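Local coordinates for hydrogenase (NiFe) small subunit HydA (Allochromatium vinosum, PDB 3MYR), which is the iron-sulfur electron-transfer subunit of a heterodimeric [NiFe] hydrogenase, which probably oxidises molecular hydrogen and passes the electrons to an acceptor, at residues I7-Q12 with Y94-E99. Residues are numbered along the deposited sequence; the frame is centred on the assembly and turned at random.
Sequences IWLSFQ and YSILME
The far end of the Phe11 ring rests on Ile96 and Leu97 of helix 93-101, the CE1-CZ side against Ile96 and the CE2-CZ side against Leu97. Its CZ lies 3.8 Å from Leu97 N, obliquely to the ring, and CE2 lies 3.9 Å from Leu97 CB, with Leu97 CD1 close behind. The side chains of Phe11 and Leu97 cross at about a right angle. On the Ile96 flank the approach is edge-on: the methyl CG2 sits near the ring plane, 4.0 Å from Phe11 CZ and nearly as close to CE1. That methyl stands anti to the backbone N of Ile96 while CG1 takes the position beside it (chi1 -64°), which turns CG2 to the Phe11 ring and Leu9.

Leu9 is packed more loosely. Its CD2 comes to 4.2 Å from the same Ile96 CG2, and the nearest atom to Leu9 CD1 is Leu97 CA, at 4.4 Å. The two segments touch through carbon-rich surfaces, and these four residues are all buried. Strand 5-10 is an inner strand of the mostly parallel sheet, flanked by strands 38-41 and 69-77, and helix 93-101 packs on one face of this flavodoxin-like alpha/beta domain; alternate residues Leu9 and Phe11 point towards the helix. Val72 and Ile76 of strand 69-77 also touch Phe11, and Thr100 touches Leu9.

On its outer side the helix is partly exposed: Met98 CG lies 3.3 Å above the plane of the Tyr94 ring, offset toward its rim. Glu99 turns instead to helix 50-63, where its OE2 forms a salt bridge with Arg57 NH2. Beyond Phe11 the chain runs toward the [4Fe-4S] cluster bound by Cys14, Cys17, Cys113 and Cys147, which lies about 9 Å from the Phe11 side chain.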
# COMPACT_ATOMS: atom_id res chain seq x y z
N ILE A 7 -8.16 -6.30 -19.30
CA ILE A 7 -8.49 -5.04 -18.71
C ILE A 7 -8.68 -5.25 -17.20
O ILE A 7 -9.49 -6.12 -16.79
CB ILE A 7 -9.78 -4.48 -19.27
CG1 ILE A 7 -9.54 -4.06 -20.75
CG2 ILE A 7 -10.16 -3.14 -18.49
CD1 ILE A 7 -10.85 -3.66 -21.48
N TRP A 8 -7.91 -4.51 -16.39
CA TRP A 8 -7.90 -4.65 -14.95
C TRP A 8 -8.70 -3.49 -14.36
O TRP A 8 -8.29 -2.31 -14.51
CB TRP A 8 -6.46 -4.67 -14.41
CG TRP A 8 -6.44 -5.05 -12.96
CD1 TRP A 8 -6.89 -4.28 -11.89
CD2 TRP A 8 -5.94 -6.27 -12.38
NE1 TRP A 8 -6.63 -4.93 -10.70
CE2 TRP A 8 -6.08 -6.15 -10.98
CE3 TRP A 8 -5.31 -7.43 -12.91
CZ2 TRP A 8 -5.61 -7.15 -10.10
CZ3 TRP A 8 -4.95 -8.43 -12.05
CH2 TRP A 8 -5.08 -8.26 -10.64
N LEU A 9 -9.86 -3.77 -13.75
CA LEU A 9 -10.67 -2.69 -13.13
C LEU A 9 -10.43 -2.70 -11.65
O LEU A 9 -10.54 -3.78 -11.00
CB LEU A 9 -12.17 -2.91 -13.39
CG LEU A 9 -12.59 -3.01 -14.88
CD1 LEU A 9 -14.08 -3.34 -15.04
CD2 LEU A 9 -12.21 -1.67 -15.48
N SER A 10 -10.12 -1.54 -11.08
CA SER A 10 -9.87 -1.44 -9.62
C SER A 10 -10.98 -0.61 -8.99
O SER A 10 -11.14 0.55 -9.35
CB SER A 10 -8.51 -0.72 -9.41
OG SER A 10 -7.50 -1.51 -9.99
N PHE A 11 -11.77 -1.18 -8.09
CA PHE A 11 -12.94 -0.41 -7.61
C PHE A 11 -12.79 -0.10 -6.09
O PHE A 11 -11.82 0.60 -5.71
CB PHE A 11 -14.21 -1.23 -7.96
CG PHE A 11 -14.51 -1.27 -9.47
CD1 PHE A 11 -14.40 -0.12 -10.25
CD2 PHE A 11 -14.98 -2.43 -10.08
CE1 PHE A 11 -14.81 -0.09 -11.60
CE2 PHE A 11 -15.35 -2.44 -11.44
CZ PHE A 11 -15.26 -1.27 -12.21
N GLN A 12 -13.54 -0.77 -5.21
CA GLN A 12 -13.31 -0.51 -3.77
C GLN A 12 -12.28 -1.50 -3.24
O GLN A 12 -12.62 -2.47 -2.49
CB GLN A 12 -14.60 -0.62 -2.95
CG GLN A 12 -15.69 0.39 -3.37
CD GLN A 12 -16.91 0.14 -2.51
OE1 GLN A 12 -17.57 -0.88 -2.68
NE2 GLN A 12 -17.23 1.07 -1.59
N TYR A 94 -20.15 1.29 -10.79
CA TYR A 94 -21.18 0.37 -11.30
C TYR A 94 -21.36 0.54 -12.81
O TYR A 94 -21.38 -0.45 -13.61
CB TYR A 94 -22.52 0.62 -10.61
CG TYR A 94 -23.62 -0.20 -11.22
CD1 TYR A 94 -23.63 -1.58 -11.01
CD2 TYR A 94 -24.53 0.35 -12.15
CE1 TYR A 94 -24.60 -2.41 -11.58
CE2 TYR A 94 -25.54 -0.48 -12.74
CZ TYR A 94 -25.55 -1.86 -12.43
OH TYR A 94 -26.45 -2.79 -12.98
N SER A 95 -21.40 1.80 -13.22
CA SER A 95 -21.50 2.13 -14.66
C SER A 95 -20.29 1.55 -15.49
O SER A 95 -20.45 0.97 -16.58
CB SER A 95 -21.53 3.65 -14.78
OG SER A 95 -21.65 3.97 -16.08
N ILE A 96 -19.09 1.67 -14.93
CA ILE A 96 -17.87 1.22 -15.60
C ILE A 96 -17.84 -0.32 -15.66
O ILE A 96 -17.53 -0.92 -16.69
CB ILE A 96 -16.60 1.76 -14.88
CG1 ILE A 96 -16.55 3.32 -14.95
CG2 ILE A 96 -15.33 1.09 -15.49
CD1 ILE A 96 -15.75 3.89 -13.65
N LEU A 97 -18.20 -0.97 -14.56
CA LEU A 97 -18.30 -2.41 -14.52
C LEU A 97 -19.22 -2.92 -15.63
O LEU A 97 -18.79 -3.78 -16.47
CB LEU A 97 -18.81 -2.89 -13.15
CG LEU A 97 -19.15 -4.40 -13.08
CD1 LEU A 97 -17.79 -5.15 -13.02
CD2 LEU A 97 -19.88 -4.70 -11.75
N MET A 98 -20.45 -2.40 -15.69
CA MET A 98 -21.44 -2.97 -16.58
C MET A 98 -21.01 -2.69 -18.00
O MET A 98 -21.12 -3.57 -18.85
CB MET A 98 -22.89 -2.44 -16.31
CG MET A 98 -23.42 -2.84 -14.88
SD MET A 98 -23.06 -4.54 -14.41
CE MET A 98 -24.28 -5.36 -15.48
N GLU A 99 -20.47 -1.50 -18.27
CA GLU A 99 -20.09 -1.18 -19.66
C GLU A 99 -18.81 -2.01 -20.09
O GLU A 99 -18.74 -2.47 -21.21
CB GLU A 99 -19.89 0.33 -19.79
CG GLU A 99 -18.78 0.75 -20.73
CD GLU A 99 -18.34 2.24 -20.57
OE1 GLU A 99 -19.18 3.12 -20.89
OE2 GLU A 99 -17.19 2.53 -20.14